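Local atomic coordinates of glucose 1-dehydrogenase (Haloferax mediterranei, PDB entry 2B5W), a protein that catalyses the NAD(P)+-dependent oxidation of D-glucose and related aldose sugars, using a catalytic zinc ion and preferring NADP+. Residues A[2-7]-A[122-127]; A[157-162]-A[243-248]; A[171-176]-A[195-200]; A[332-337]-A[352-357]. The protein carries 1 engineered substitution. All blocks are in the same frame, centred on the assembly; numbering follows the deposited sequence.

Contact 1. Residues A[2-7]-A[122-127]; sequences KAIAVK and GYMSEF
Ile-4 N bonds Met-124 O at 2.8 Å, and one step back Glu-126 N returns a longer bond of 3.2 Å to Lys-2 O. These two bonds enclose Ala-3 and Ser-125 in a single beta bridge, and the methyl of Ala-3 lies beside the side chain of Ser-125, CB to CB 3.7 Å. Glu-126, with CG anti to the carbonyl carbon (chi1 -65°) and its chain extended beyond it, lies alongside Lys-2 and takes Lys-2 N on OE1 at 3.0 Å. The N-H points almost straight at the oxygen (176°), yet it meets the anti side of the carboxylate, 32° out of its plane. Lys-2 is thus held by both its N and its O, while its extended side chain runs away from the loop. On the inner side, Met-124 CB packs against Ile-4 CB at 4.0 Å, and the rest of the methionine continues toward Val-35 and Val-37.

Behind this first shell, Met-124 sits at the centre of an inverse gamma turn, closed by a weak bond, and its carbonyl faces the strand. Ser-125 OG bonds Phe-127 O at 2.6 Å, from above the carbonyl plane, and so braces the turn into strand 127-131. Ser-125 O is taken by Thr-32 OG1. Strand 2-7, already flanked by strands 14-17 and 58-60, is in this way tied to the larger sheet of the GroES-like catalytic domain of the zinc-dependent alcohol dehydrogenases, the Met-124 side chain lying about 7 Å from those of the zinc ligands His-63 and Glu-64.

Contact 2. Residues A[157-162]-A[243-248]; sequences KALEHA and MDFIYE
Leu-159 drives a methyl against Phe-245 where helix 149-164 lies across strand 243-248, an inner strand of the six-stranded parallel sheet of the Rossmann-type cofactor domain. The short segments run at 140° to one another, with axes 10.7 Å apart, a spacing bridged by two alanines, a leucine and two aromatic rings.

Phe-245 and Tyr-247, two residues apart on the strand, lie on the same face and point at the helix. They share the same first torsion, CG anti to the backbone N (chi1 -179° in the phenylalanine, -171° in the tyrosine), which sends both rings out in the same way, though the rings are turned differently about the second. The helix answers with small residues one turn apart. Ala-158 CB rests 4.0 Å from Tyr-247 CE2, and Ala-162 CB lies 3.9 Å from Phe-245 CE1; with only methyls at these positions the backbone can come close to the rings. Leu-159 leaves the helix to one flank, but its end swings back toward the strand and its side chain crosses that of Phe-245 at about a right angle. Leu-159 CD2 stands 3.4 Å from Phe-245 CZ.

Val-268 and Ala-270 of the next strand cover Phe-245, with Leu-192 of helix 183-194 also against it. Tyr-247 packs on Leu-272, a residue that binds NADP+, so the contact lies just behind the cofactor pocket. The tyrosine's OH hydrogen-bonds Thr-155 OG1, about one turn before Ala-158 on helix 149-164. Nearer its root, the ring's CD2 touches Leu-159 CD2 at 4.2 Å, so this one methyl reaches both aromatics.

Contact 3. Residues A[171-176]-A[195-200]; sequences WDPSSA and DDKGYE. With K (potassium ion), chain E.
With CG anti to its carbonyl carbon (chi1 -62°), Tyr-199 lays its ring against Ala-176 and Pro-173; in Asp-172 the carboxylate stands anti to the backbone N (chi1 177°), which turns OD1 in toward a potassium ion shared by the two segments. Ala-176 CB sits over one face of the tyrosine in a CH-pi contact, 3.9 Å from the ring centroid and 19° off its normal. Pro-173 CB closes on CE1 of the same ring at 3.7 Å. Lys-197, bent at its second and fourth torsions, runs past the proline, and its CE comes within 3.9 Å of Trp-171 CZ3, the two side chains meeting at about a right angle.

Four protein oxygens bind the potassium: Pro-173 O at 2.6 Å, Asp-172 OD1 and Lys-197 O both at 2.7 Å, and Gly-198 O at 2.9 Å. Three of them are backbone carbonyls, and the aspartate is likely to offset part of the ion's charge. The loop carbonyls are set in place by a type I turn from Asp-195 to Gly-198, itself braced by an Asx turn in which Asp-195 OD1 accepts from Lys-197 N. Glu-200 N bonds Ser-174 O at 2.8 Å.

The hydroxyl of Tyr-199 is hydrogen-bonded to Tyr-163 OH, on helix 149-164. Replacing Tyr-199 with a serine would probably uncover the Ala-176 methyl, open a gap beside Pro-173 and leave Tyr-163 without this partner. The cation thus bridges two loops at the N-terminal ends of strands 175-179 and 201-206, which helix 183-194 links in a beta-alpha-beta crossover of the Rossmann-type fold.

Contact 4. Residues A[332-337]-A[352-357]; sequences HPLSEF and IEFSTV
Leu-334 spreads both its methyls along the ring of Phe-354, CD1 reaching CE2 at 3.8 Å and CD2 reaching the ring's CD2 at 3.9 Å. Its CG lies anti to the backbone N (chi1 -179°), which carries the isobutyl group across toward that ring. This is the packed side. Here Ile-352 adds its own branches: CG2 comes within 4.0 Å of Leu-334 CA, and CD1 lies 4.1 Å from Phe-337 CB. With an alanine in place of Leu-334 both methyls that touch Phe-354 CE2 and CD2 are gone, which is likely to leave that ring less firmly placed.

The backbones hold as a short parallel pair, His-332 beside Ile-352 and Pro-333 beside Glu-353. Glu-353 N donates to His-332 O at 2.8 Å, and Leu-334 N then bonds Glu-353 O at 3.0 Å, just as the first segment leaves the sheet for a 3-10 turn.

The other side is looser. Pro-333 and Glu-353 share the face turned away from Ile-352, and the exposed proline ring barely approaches its neighbour. Glu-353 instead sends OE2 to a salt bridge with Arg-34 of strand 27-37.

That strand flanks 349-353 on its second edge, antiparallel to it, so 349-353 runs between 27-37 and the outer strand 328-333, while Leu-334 and Phe-337 lean on Ile-4 of strand 2-7.

How the contacts relate
Contacts 1 and 4 belong to the catalytic half and touch: the Phe-354 ring packs on the backbone of Met-124. Contacts 2 and 3 lie across the chain's centre, about 33 Å or more from contact 1 between centres, and serve adjacent strands of one parallel sheet; Asp-244 joins them through probable hydrogen bonds to Ser-174 and Ser-175. Contact 2 is wholly buried and apolar. Contact 3, nested within the loop that contact 2 closes, reaches the surface and relies on a cation. Contact 1 is mostly buried but led by backbone bonds, whereas contact 4 is partly buried, apolar on the Ile-352 side and more exposed at Pro-333.

Contact 1. Residues A[2-7]-A[122-127]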
loop_
_atom_site.group_PDB
_atom_site.type_symbol
_atom_site.label_atom_id
_atom_site.label_comp_id
_atom_site.label_asym_id
_atom_site.label_seq_id
_atom_site.Cartn_x
_atom_site.Cartn_y
_atom_site.Cartn_z
ATOM N N LYS A 2 16.601 38.572 -14.899
ATOM C CA LYS A 2 16.773 37.459 -15.814
ATOM C C LYS A 2 16.095 36.221 -15.261
ATOM O O LYS A 2 16.047 36.055 -14.058
ATOM C CB LYS A 2 18.234 37.163 -16.093
ATOM C CG LYS A 2 18.853 38.239 -17.050
ATOM C CD LYS A 2 20.329 38.054 -17.384
ATOM C CE LYS A 2 20.838 39.213 -18.259
ATOM N NZ LYS A 2 22.300 39.125 -18.561
ATOM N N ALA A 3 15.570 35.390 -16.150
ATOM C CA ALA A 3 14.968 34.099 -15.773
ATOM C C ALA A 3 15.181 33.098 -16.914
ATOM O O ALA A 3 15.410 33.486 -18.063
ATOM C CB ALA A 3 13.528 34.265 -15.488
ATOM N N ILE A 4 15.119 31.809 -16.596
ATOM C CA ILE A 4 15.271 30.743 -17.566
ATOM C C ILE A 4 13.904 30.103 -17.752
ATOM O O ILE A 4 13.282 29.679 -16.784
ATOM C CB ILE A 4 16.308 29.680 -17.088
ATOM C CG1 ILE A 4 17.666 30.336 -16.804
ATOM C CG2 ILE A 4 16.423 28.578 -18.114
ATOM C CD1 ILE A 4 18.296 31.054 -17.949
ATOM N N ALA A 5 13.429 30.063 -18.994
ATOM C CA ALA A 5 12.052 29.674 -19.282
ATOM C C ALA A 5 11.958 28.789 -20.515
ATOM O O ALA A 5 12.868 28.771 -21.338
ATOM C CB ALA A 5 11.210 30.894 -19.488
ATOM N N VAL A 6 10.868 28.035 -20.601
ATOM C CA VAL A 6 10.503 27.365 -21.869
ATOM C C VAL A 6 9.399 28.233 -22.521
ATOM O O VAL A 6 8.525 28.790 -21.850
ATOM C CB VAL A 6 10.037 25.909 -21.664
ATOM C CG1 VAL A 6 11.228 25.004 -21.297
ATOM C CG2 VAL A 6 8.936 25.794 -20.619
ATOM N N LYS A 7 9.482 28.393 -23.835
ATOM C CA LYS A 7 8.495 29.148 -24.604
ATOM C C LYS A 7 7.867 28.217 -25.637
ATOM O O LYS A 7 8.453 27.185 -26.017
ATOM C CB LYS A 7 9.168 30.303 -25.351
ATOM C CG LYS A 7 9.322 31.617 -24.600
ATOM C CD LYS A 7 10.518 32.388 -25.166
ATOM C CE LYS A 7 10.335 33.897 -25.186
ATOM N NZ LYS A 7 11.557 34.560 -25.775
ATOM N N GLY A 122 8.348 28.926 -12.019
ATOM C CA GLY A 122 9.293 28.325 -11.092
ATOM C C GLY A 122 10.258 29.341 -10.512
ATOM O O GLY A 122 9.953 30.539 -10.408
ATOM N N TYR A 123 11.450 28.847 -10.154
ATOM C CA TYR A 123 12.398 29.568 -9.348
ATOM C C TYR A 123 13.697 29.975 -10.064
ATOM O O TYR A 123 14.534 30.644 -9.448
ATOM C CB TYR A 123 12.763 28.734 -8.110
ATOM C CG TYR A 123 11.563 28.379 -7.257
ATOM C CD1 TYR A 123 10.762 29.376 -6.718
ATOM C CD2 TYR A 123 11.216 27.050 -6.992
ATOM C CE1 TYR A 123 9.659 29.066 -5.953
ATOM C CE2 TYR A 123 10.120 26.747 -6.254
ATOM C CZ TYR A 123 9.341 27.753 -5.732
ATOM O OH TYR A 123 8.224 27.482 -4.967
ATOM N N MET A 124 13.838 29.617 -11.346
ATOM C CA MET A 124 15.029 29.980 -12.103
ATOM C C MET A 124 14.948 31.433 -12.566
ATOM O O MET A 124 14.842 31.719 -13.761
ATOM C CB MET A 124 15.254 29.054 -13.300
ATOM C CG MET A 124 15.717 27.704 -12.894
ATOM S SD MET A 124 16.067 26.652 -14.296
ATOM C CE MET A 124 16.635 25.181 -13.406
ATOM N N SER A 125 14.978 32.330 -11.608
ATOM C CA SER A 125 14.972 33.761 -11.837
ATOM C C SER A 125 15.831 34.358 -10.755
ATOM O O SER A 125 16.086 33.712 -9.745
ATOM C CB SER A 125 13.545 34.342 -11.808
ATOM O OG SER A 125 12.860 34.087 -10.598
ATOM N N GLU A 126 16.317 35.586 -10.940
ATOM C CA GLU A 126 17.210 36.152 -9.952
ATOM C C GLU A 126 16.555 36.359 -8.597
ATOM O O GLU A 126 17.233 36.304 -7.584
ATOM C CB GLU A 126 17.839 37.450 -10.490
ATOM C CG GLU A 126 18.725 37.164 -11.689
ATOM C CD GLU A 126 19.420 38.386 -12.245
ATOM O OE1 GLU A 126 18.756 39.200 -12.917
ATOM O OE2 GLU A 126 20.646 38.504 -12.041
ATOM N N PHE A 127 15.248 36.609 -8.599
ATOM C CA PHE A 127 14.443 36.791 -7.387
ATOM C C PHE A 127 13.125 36.055 -7.532
ATOM O O PHE A 127 12.619 35.843 -8.633
ATOM C CB PHE A 127 14.144 38.265 -7.094
ATOM C CG PHE A 127 15.358 39.092 -6.857
ATOM C CD1 PHE A 127 15.835 39.329 -5.569
ATOM C CD2 PHE A 127 16.072 39.594 -7.939
ATOM C CE1 PHE A 127 16.984 40.075 -5.375
ATOM C CE2 PHE A 127 17.224 40.322 -7.744
ATOM C CZ PHE A 127 17.679 40.573 -6.469
#

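Contact 2. Residues A[157-162]-A[243-248]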
loop_
_atom_site.group_PDB
_atom_site.type_symbol
_atom_site.label_atom_id
_atom_site.label_comp_id
_atom_site.label_asym_id
_atom_site.label_seq_id
_atom_site.Cartn_x
_atom_site.Cartn_y
_atom_site.Cartn_z
ATOM N N LYS A 157 9.033 11.978 2.018
ATOM C CA LYS A 157 7.599 11.728 2.015
ATOM C C LYS A 157 7.288 10.286 1.614
ATOM O O LYS A 157 6.473 9.615 2.241
ATOM C CB LYS A 157 6.844 12.679 1.074
ATOM C CG LYS A 157 5.352 12.313 0.981
ATOM C CD LYS A 157 4.531 13.162 0.032
ATOM C CE LYS A 157 3.187 12.481 -0.249
ATOM N NZ LYS A 157 2.299 13.354 -1.015
ATOM N N ALA A 158 7.924 9.797 0.545
ATOM C CA ALA A 158 7.618 8.484 0.064
ATOM C C ALA A 158 7.921 7.438 1.122
ATOM O O ALA A 158 7.154 6.504 1.292
ATOM C CB ALA A 158 8.360 8.185 -1.256
ATOM N N LEU A 159 9.053 7.575 1.811
ATOM C CA LEU A 159 9.409 6.637 2.876
ATOM C C LEU A 159 8.387 6.765 4.010
ATOM O O LEU A 159 7.970 5.770 4.591
ATOM C CB LEU A 159 10.830 6.878 3.396
ATOM C CG LEU A 159 11.942 6.726 2.352
ATOM C CD1 LEU A 159 13.304 6.948 2.951
ATOM C CD2 LEU A 159 11.899 5.387 1.670
ATOM N N GLU A 160 7.985 7.992 4.350
ATOM C CA GLU A 160 6.981 8.149 5.421
ATOM C C GLU A 160 5.719 7.315 5.121
ATOM O O GLU A 160 5.214 6.585 5.994
ATOM C CB GLU A 160 6.603 9.611 5.594
ATOM C CG GLU A 160 5.754 9.859 6.840
ATOM C CD GLU A 160 5.254 11.287 6.990
ATOM O OE1 GLU A 160 4.952 11.953 5.979
ATOM O OE2 GLU A 160 5.038 11.676 8.156
ATOM N N HIS A 161 5.191 7.442 3.913
ATOM C CA HIS A 161 3.965 6.749 3.556
ATOM C C HIS A 161 4.160 5.246 3.362
ATOM O O HIS A 161 3.360 4.452 3.821
ATOM C CB HIS A 161 3.314 7.365 2.323
ATOM C CG HIS A 161 2.756 8.721 2.566
ATOM N ND1 HIS A 161 1.396 8.967 2.563
ATOM C CD2 HIS A 161 3.352 9.916 2.784
ATOM C CE1 HIS A 161 1.188 10.250 2.827
ATOM N NE2 HIS A 161 2.359 10.854 2.940
ATOM N N ALA A 162 5.249 4.842 2.726
ATOM C CA ALA A 162 5.557 3.416 2.595
ATOM C C ALA A 162 5.758 2.754 3.948
ATOM O O ALA A 162 5.184 1.683 4.224
ATOM C CB ALA A 162 6.787 3.254 1.700
ATOM N N MET A 243 13.647 -8.548 -1.531
ATOM C CA MET A 243 13.930 -7.185 -1.078
ATOM C C MET A 243 12.803 -6.743 -0.146
ATOM O O MET A 243 11.619 -6.714 -0.537
ATOM C CB MET A 243 14.043 -6.258 -2.276
ATOM C CG MET A 243 15.106 -6.656 -3.312
ATOM S SD MET A 243 16.693 -6.610 -2.558
ATOM C CE MET A 243 17.721 -7.363 -3.898
ATOM N N ASP A 244 13.129 -6.417 1.095
ATOM C CA ASP A 244 12.124 -5.939 2.040
ATOM C C ASP A 244 11.499 -4.624 1.631
ATOM O O ASP A 244 10.296 -4.397 1.893
ATOM C CB ASP A 244 12.706 -5.797 3.411
ATOM C CG ASP A 244 13.183 -7.094 3.968
ATOM O OD1 ASP A 244 12.365 -8.045 4.032
ATOM O OD2 ASP A 244 14.355 -7.254 4.371
ATOM N N PHE A 245 12.285 -3.758 1.010
ATOM C CA PHE A 245 11.821 -2.440 0.608
ATOM C C PHE A 245 12.283 -2.196 -0.814
ATOM O O PHE A 245 13.461 -2.421 -1.124
ATOM C CB PHE A 245 12.361 -1.328 1.508
ATOM C CG PHE A 245 11.872 0.015 1.106
ATOM C CD1 PHE A 245 10.504 0.263 1.019
ATOM C CD2 PHE A 245 12.730 1.034 0.737
ATOM C CE1 PHE A 245 10.049 1.467 0.617
ATOM C CE2 PHE A 245 12.253 2.239 0.344
ATOM C CZ PHE A 245 10.895 2.437 0.264
ATOM N N ILE A 246 11.367 -1.811 -1.685
ATOM C CA ILE A 246 11.707 -1.366 -3.030
ATOM C C ILE A 246 11.242 0.064 -3.241
ATOM O O ILE A 246 10.131 0.425 -2.867
ATOM C CB ILE A 246 11.089 -2.326 -4.069
ATOM C CG1 ILE A 246 11.738 -3.699 -3.917
ATOM C CG2 ILE A 246 11.255 -1.753 -5.474
ATOM C CD1 ILE A 246 11.169 -4.782 -4.850
ATOM N N TYR A 247 12.120 0.897 -3.787
ATOM C CA TYR A 247 11.804 2.254 -4.186
ATOM C C TYR A 247 11.964 2.354 -5.674
ATOM O O TYR A 247 13.080 2.229 -6.190
ATOM C CB TYR A 247 12.804 3.188 -3.491
ATOM C CG TYR A 247 12.543 4.663 -3.580
ATOM C CD1 TYR A 247 12.872 5.382 -4.724
ATOM C CD2 TYR A 247 12.016 5.361 -2.494
ATOM C CE1 TYR A 247 12.692 6.746 -4.791
ATOM C CE2 TYR A 247 11.815 6.734 -2.576
ATOM C CZ TYR A 247 12.148 7.410 -3.716
ATOM O OH TYR A 247 11.993 8.784 -3.843
ATOM N N GLU A 248 10.868 2.603 -6.362
ATOM C CA GLU A 248 10.869 2.718 -7.803
ATOM C C GLU A 248 11.045 4.158 -8.259
ATOM O O GLU A 248 10.262 5.024 -7.931
ATOM C CB GLU A 248 9.598 2.099 -8.364
ATOM C CG GLU A 248 9.434 2.250 -9.865
ATOM C CD GLU A 248 8.875 3.589 -10.284
ATOM O OE1 GLU A 248 7.847 4.032 -9.693
ATOM O OE2 GLU A 248 9.438 4.252 -11.188
#

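Contact 3. Residues A[171-176]-A[195-200]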
loop_
_atom_site.group_PDB
_atom_site.type_symbol
_atom_site.label_atom_id
_atom_site.label_comp_id
_atom_site.label_asym_id
_atom_site.label_seq_id
_atom_site.Cartn_x
_atom_site.Cartn_y
_atom_site.Cartn_z
ATOM N N TRP A 171 7.785 -4.646 11.683
ATOM C CA TRP A 171 8.515 -4.794 10.444
ATOM C C TRP A 171 9.943 -4.314 10.735
ATOM O O TRP A 171 10.165 -3.192 11.204
ATOM C CB TRP A 171 7.887 -3.921 9.363
ATOM C CG TRP A 171 8.434 -4.070 7.962
ATOM C CD1 TRP A 171 8.543 -5.223 7.211
ATOM C CD2 TRP A 171 8.909 -3.013 7.127
ATOM N NE1 TRP A 171 9.072 -4.940 5.979
ATOM C CE2 TRP A 171 9.288 -3.583 5.890
ATOM C CE3 TRP A 171 9.059 -1.629 7.302
ATOM C CZ2 TRP A 171 9.814 -2.837 4.861
ATOM C CZ3 TRP A 171 9.559 -0.908 6.288
ATOM C CH2 TRP A 171 9.920 -1.506 5.072
ATOM N N ASP A 172 10.897 -5.174 10.457
ATOM C CA ASP A 172 12.311 -4.834 10.685
ATOM C C ASP A 172 13.086 -5.315 9.441
ATOM O O ASP A 172 13.617 -6.442 9.399
ATOM C CB ASP A 172 12.812 -5.487 11.954
ATOM C CG ASP A 172 14.279 -5.232 12.204
ATOM O OD1 ASP A 172 14.864 -4.271 11.621
ATOM O OD2 ASP A 172 14.924 -5.967 12.980
ATOM N N PRO A 173 13.122 -4.473 8.425
ATOM C CA PRO A 173 13.691 -4.859 7.137
ATOM C C PRO A 173 15.208 -4.867 7.125
ATOM O O PRO A 173 15.854 -4.138 7.898
ATOM C CB PRO A 173 13.190 -3.763 6.203
ATOM C CG PRO A 173 13.017 -2.555 7.087
ATOM C CD PRO A 173 12.598 -3.093 8.388
ATOM N N SER A 174 15.755 -5.688 6.251
ATOM C CA SER A 174 17.215 -5.774 6.070
ATOM C C SER A 174 17.705 -5.452 4.684
ATOM O O SER A 174 18.855 -5.028 4.549
ATOM C CB SER A 174 17.711 -7.168 6.455
ATOM O OG SER A 174 17.440 -7.384 7.812
ATOM N N SER A 175 16.897 -5.671 3.651
ATOM C CA SER A 175 17.302 -5.419 2.274
ATOM C C SER A 175 16.480 -4.315 1.650
ATOM O O SER A 175 15.261 -4.242 1.850
ATOM C CB SER A 175 17.239 -6.695 1.409
ATOM O OG SER A 175 15.952 -7.313 1.488
ATOM N N ALA A 176 17.133 -3.487 0.832
ATOM C CA ALA A 176 16.454 -2.445 0.072
ATOM C C ALA A 176 16.995 -2.332 -1.333
ATOM O O ALA A 176 18.201 -2.518 -1.535
ATOM C CB ALA A 176 16.614 -1.113 0.820
ATOM N N ASP A 195 19.380 5.293 6.749
ATOM C CA ASP A 195 18.032 5.244 7.278
ATOM C C ASP A 195 18.027 4.560 8.644
ATOM O O ASP A 195 18.739 3.578 8.855
ATOM C CB ASP A 195 17.131 4.527 6.250
ATOM C CG ASP A 195 15.631 4.608 6.531
ATOM O OD1 ASP A 195 15.171 4.277 7.635
ATOM O OD2 ASP A 195 14.842 4.917 5.601
ATOM N N ASP A 196 17.228 5.109 9.562
ATOM C CA ASP A 196 17.049 4.540 10.897
ATOM C C ASP A 196 16.529 3.089 10.891
ATOM O O ASP A 196 16.677 2.399 11.894
ATOM C CB ASP A 196 16.077 5.407 11.736
ATOM C CG ASP A 196 16.627 6.807 12.087
ATOM O OD1 ASP A 196 17.855 7.023 12.102
ATOM O OD2 ASP A 196 15.855 7.751 12.387
ATOM N N LYS A 197 15.920 2.606 9.790
ATOM C CA LYS A 197 15.522 1.206 9.682
ATOM C C LYS A 197 16.712 0.230 9.747
ATOM O O LYS A 197 16.519 -0.982 9.986
ATOM C CB LYS A 197 14.765 0.928 8.379
ATOM C CG LYS A 197 13.395 1.596 8.247
ATOM C CD LYS A 197 12.327 0.865 8.966
ATOM C CE LYS A 197 11.000 1.611 8.947
ATOM N NZ LYS A 197 11.011 2.795 9.852
ATOM N N GLY A 198 17.914 0.700 9.443
ATOM C CA GLY A 198 19.098 -0.142 9.553
ATOM C C GLY A 198 19.177 -1.244 8.529
ATOM O O GLY A 198 19.354 -2.437 8.844
ATOM N N TYR A 199 19.039 -0.869 7.279
ATOM C CA TYR A 199 19.223 -1.811 6.171
ATOM C C TYR A 199 20.671 -2.290 6.124
ATOM O O TYR A 199 21.596 -1.531 6.428
ATOM C CB TYR A 199 18.934 -1.169 4.845
ATOM C CG TYR A 199 17.516 -0.701 4.724
ATOM C CD1 TYR A 199 16.501 -1.613 4.444
ATOM C CD2 TYR A 199 17.187 0.646 4.821
ATOM C CE1 TYR A 199 15.167 -1.200 4.322
ATOM C CE2 TYR A 199 15.840 1.060 4.694
ATOM C CZ TYR A 199 14.849 0.122 4.441
ATOM O OH TYR A 199 13.500 0.495 4.300
ATOM N N GLU A 200 20.814 -3.563 5.815
ATOM C CA GLU A 200 22.112 -4.247 5.783
ATOM C C GLU A 200 22.614 -4.426 4.361
ATOM O O GLU A 200 23.824 -4.354 4.125
ATOM C CB GLU A 200 21.972 -5.613 6.476
ATOM C CG GLU A 200 21.552 -5.505 7.943
ATOM C CD GLU A 200 21.349 -6.854 8.603
ATOM O OE1 GLU A 200 21.637 -7.896 7.969
ATOM O OE2 GLU A 200 20.905 -6.868 9.770
HETATM K K K E . 17.097 -3.615 10.181
#

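Contact 4. Residues A[332-337]-A[352-357]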
loop_
_atom_site.group_PDB
_atom_site.type_symbol
_atom_site.label_atom_id
_atom_site.label_comp_id
_atom_site.label_asym_id
_atom_site.label_seq_id
_atom_site.Cartn_x
_atom_site.Cartn_y
_atom_site.Cartn_z
ATOM N N HIS A 332 26.561 25.374 -12.644
ATOM C CA HIS A 332 26.843 26.273 -13.749
ATOM C C HIS A 332 26.352 27.646 -13.444
ATOM O O HIS A 332 25.190 27.842 -13.067
ATOM C CB HIS A 332 26.183 25.739 -14.994
ATOM C CG HIS A 332 26.729 24.415 -15.397
ATOM N ND1 HIS A 332 26.147 23.217 -15.033
ATOM C CD2 HIS A 332 27.863 24.098 -16.064
ATOM C CE1 HIS A 332 26.882 22.221 -15.501
ATOM N NE2 HIS A 332 27.933 22.726 -16.118
ATOM N N PRO A 333 27.214 28.640 -13.626
ATOM C CA PRO A 333 26.742 30.000 -13.465
ATOM C C PRO A 333 25.712 30.352 -14.503
ATOM O O PRO A 333 25.707 29.787 -15.601
ATOM C CB PRO A 333 28.015 30.840 -13.643
ATOM C CG PRO A 333 28.903 29.988 -14.489
ATOM C CD PRO A 333 28.631 28.572 -14.018
ATOM N N LEU A 334 24.820 31.274 -14.163
ATOM C CA LEU A 334 23.791 31.737 -15.080
ATOM C C LEU A 334 24.399 32.167 -16.429
ATOM O O LEU A 334 23.827 31.869 -17.486
ATOM C CB LEU A 334 23.035 32.893 -14.450
ATOM C CG LEU A 334 21.902 33.460 -15.282
ATOM C CD1 LEU A 334 20.848 32.436 -15.636
ATOM C CD2 LEU A 334 21.290 34.638 -14.557
ATOM N N SER A 335 25.587 32.759 -16.358
ATOM C CA SER A 335 26.325 33.189 -17.564
ATOM C C SER A 335 26.512 32.063 -18.571
ATOM O O SER A 335 26.516 32.325 -19.759
ATOM C CB SER A 335 27.669 33.810 -17.171
ATOM O OG SER A 335 28.427 32.885 -16.390
ATOM N N GLU A 336 26.641 30.817 -18.103
ATOM C CA GLU A 336 26.838 29.626 -18.924
ATOM C C GLU A 336 25.836 28.533 -18.520
ATOM O O GLU A 336 26.186 27.388 -18.258
ATOM C CB GLU A 336 28.285 29.137 -18.772
ATOM C CG GLU A 336 29.349 30.225 -18.796
ATOM C CD GLU A 336 29.496 30.915 -20.140
ATOM O OE1 GLU A 336 29.141 30.305 -21.194
ATOM O OE2 GLU A 336 29.983 32.090 -20.153
ATOM N N PHE A 337 24.577 28.908 -18.435
ATOM C CA PHE A 337 23.575 28.027 -17.814
ATOM C C PHE A 337 23.249 26.775 -18.608
ATOM O O PHE A 337 22.828 25.794 -18.037
ATOM C CB PHE A 337 22.300 28.800 -17.552
ATOM C CG PHE A 337 21.491 28.995 -18.776
ATOM C CD1 PHE A 337 21.688 30.110 -19.575
ATOM C CD2 PHE A 337 20.546 28.044 -19.151
ATOM C CE1 PHE A 337 20.940 30.273 -20.747
ATOM C CE2 PHE A 337 19.797 28.209 -20.313
ATOM C CZ PHE A 337 19.996 29.323 -21.102
ATOM N N ILE A 352 22.001 25.467 -11.526
ATOM C CA ILE A 352 22.382 26.781 -12.012
ATOM C C ILE A 352 22.514 27.729 -10.837
ATOM O O ILE A 352 21.622 27.827 -10.009
ATOM C CB ILE A 352 21.338 27.326 -12.988
ATOM C CG1 ILE A 352 21.230 26.372 -14.193
ATOM C CG2 ILE A 352 21.725 28.747 -13.445
ATOM C CD1 ILE A 352 19.995 26.573 -15.049
ATOM N N GLU A 353 23.625 28.445 -10.792
ATOM C CA GLU A 353 23.906 29.421 -9.766
ATOM C C GLU A 353 23.548 30.812 -10.269
ATOM O O GLU A 353 24.172 31.309 -11.214
ATOM C CB GLU A 353 25.372 29.374 -9.358
ATOM C CG GLU A 353 25.722 30.389 -8.271
ATOM C CD GLU A 353 27.061 30.132 -7.678
ATOM O OE1 GLU A 353 28.054 30.612 -8.247
ATOM O OE2 GLU A 353 27.105 29.487 -6.615
ATOM N N PHE A 354 22.592 31.426 -9.616
ATOM C CA PHE A 354 22.169 32.806 -9.875
ATOM C C PHE A 354 22.954 33.857 -9.095
ATOM O O PHE A 354 23.166 34.986 -9.567
ATOM C CB PHE A 354 20.671 32.956 -9.612
ATOM C CG PHE A 354 19.830 32.320 -10.670
ATOM C CD1 PHE A 354 19.649 30.951 -10.697
ATOM C CD2 PHE A 354 19.251 33.088 -11.662
ATOM C CE1 PHE A 354 18.906 30.357 -11.710
ATOM C CE2 PHE A 354 18.511 32.479 -12.678
ATOM C CZ PHE A 354 18.362 31.128 -12.690
ATOM N N SER A 355 23.390 33.483 -7.893
ATOM C CA SER A 355 24.122 34.383 -7.021
ATOM C C SER A 355 24.761 33.599 -5.893
ATOM O O SER A 355 24.416 32.441 -5.661
ATOM C CB SER A 355 23.190 35.441 -6.459
ATOM O OG SER A 355 22.356 34.947 -5.402
ATOM N N THR A 356 25.718 34.232 -5.231
ATOM C CA THR A 356 26.344 33.695 -4.037
ATOM C C THR A 356 25.826 34.435 -2.812
ATOM O O THR A 356 25.251 35.522 -2.896
ATOM C CB THR A 356 27.879 33.834 -4.117
ATOM O OG1 THR A 356 28.200 35.205 -4.280
ATOM C CG2 THR A 356 28.475 33.193 -5.370
ATOM N N VAL A 357 26.030 33.842 -1.645
ATOM C CA VAL A 357 25.480 34.426 -0.438
ATOM C C VAL A 357 26.141 35.792 -0.145
ATOM O O VAL A 357 27.347 35.953 -0.328
ATOM C CB VAL A 357 25.629 33.483 0.763
ATOM C CG1 VAL A 357 25.141 34.188 2.020
ATOM C CG2 VAL A 357 24.824 32.175 0.539
#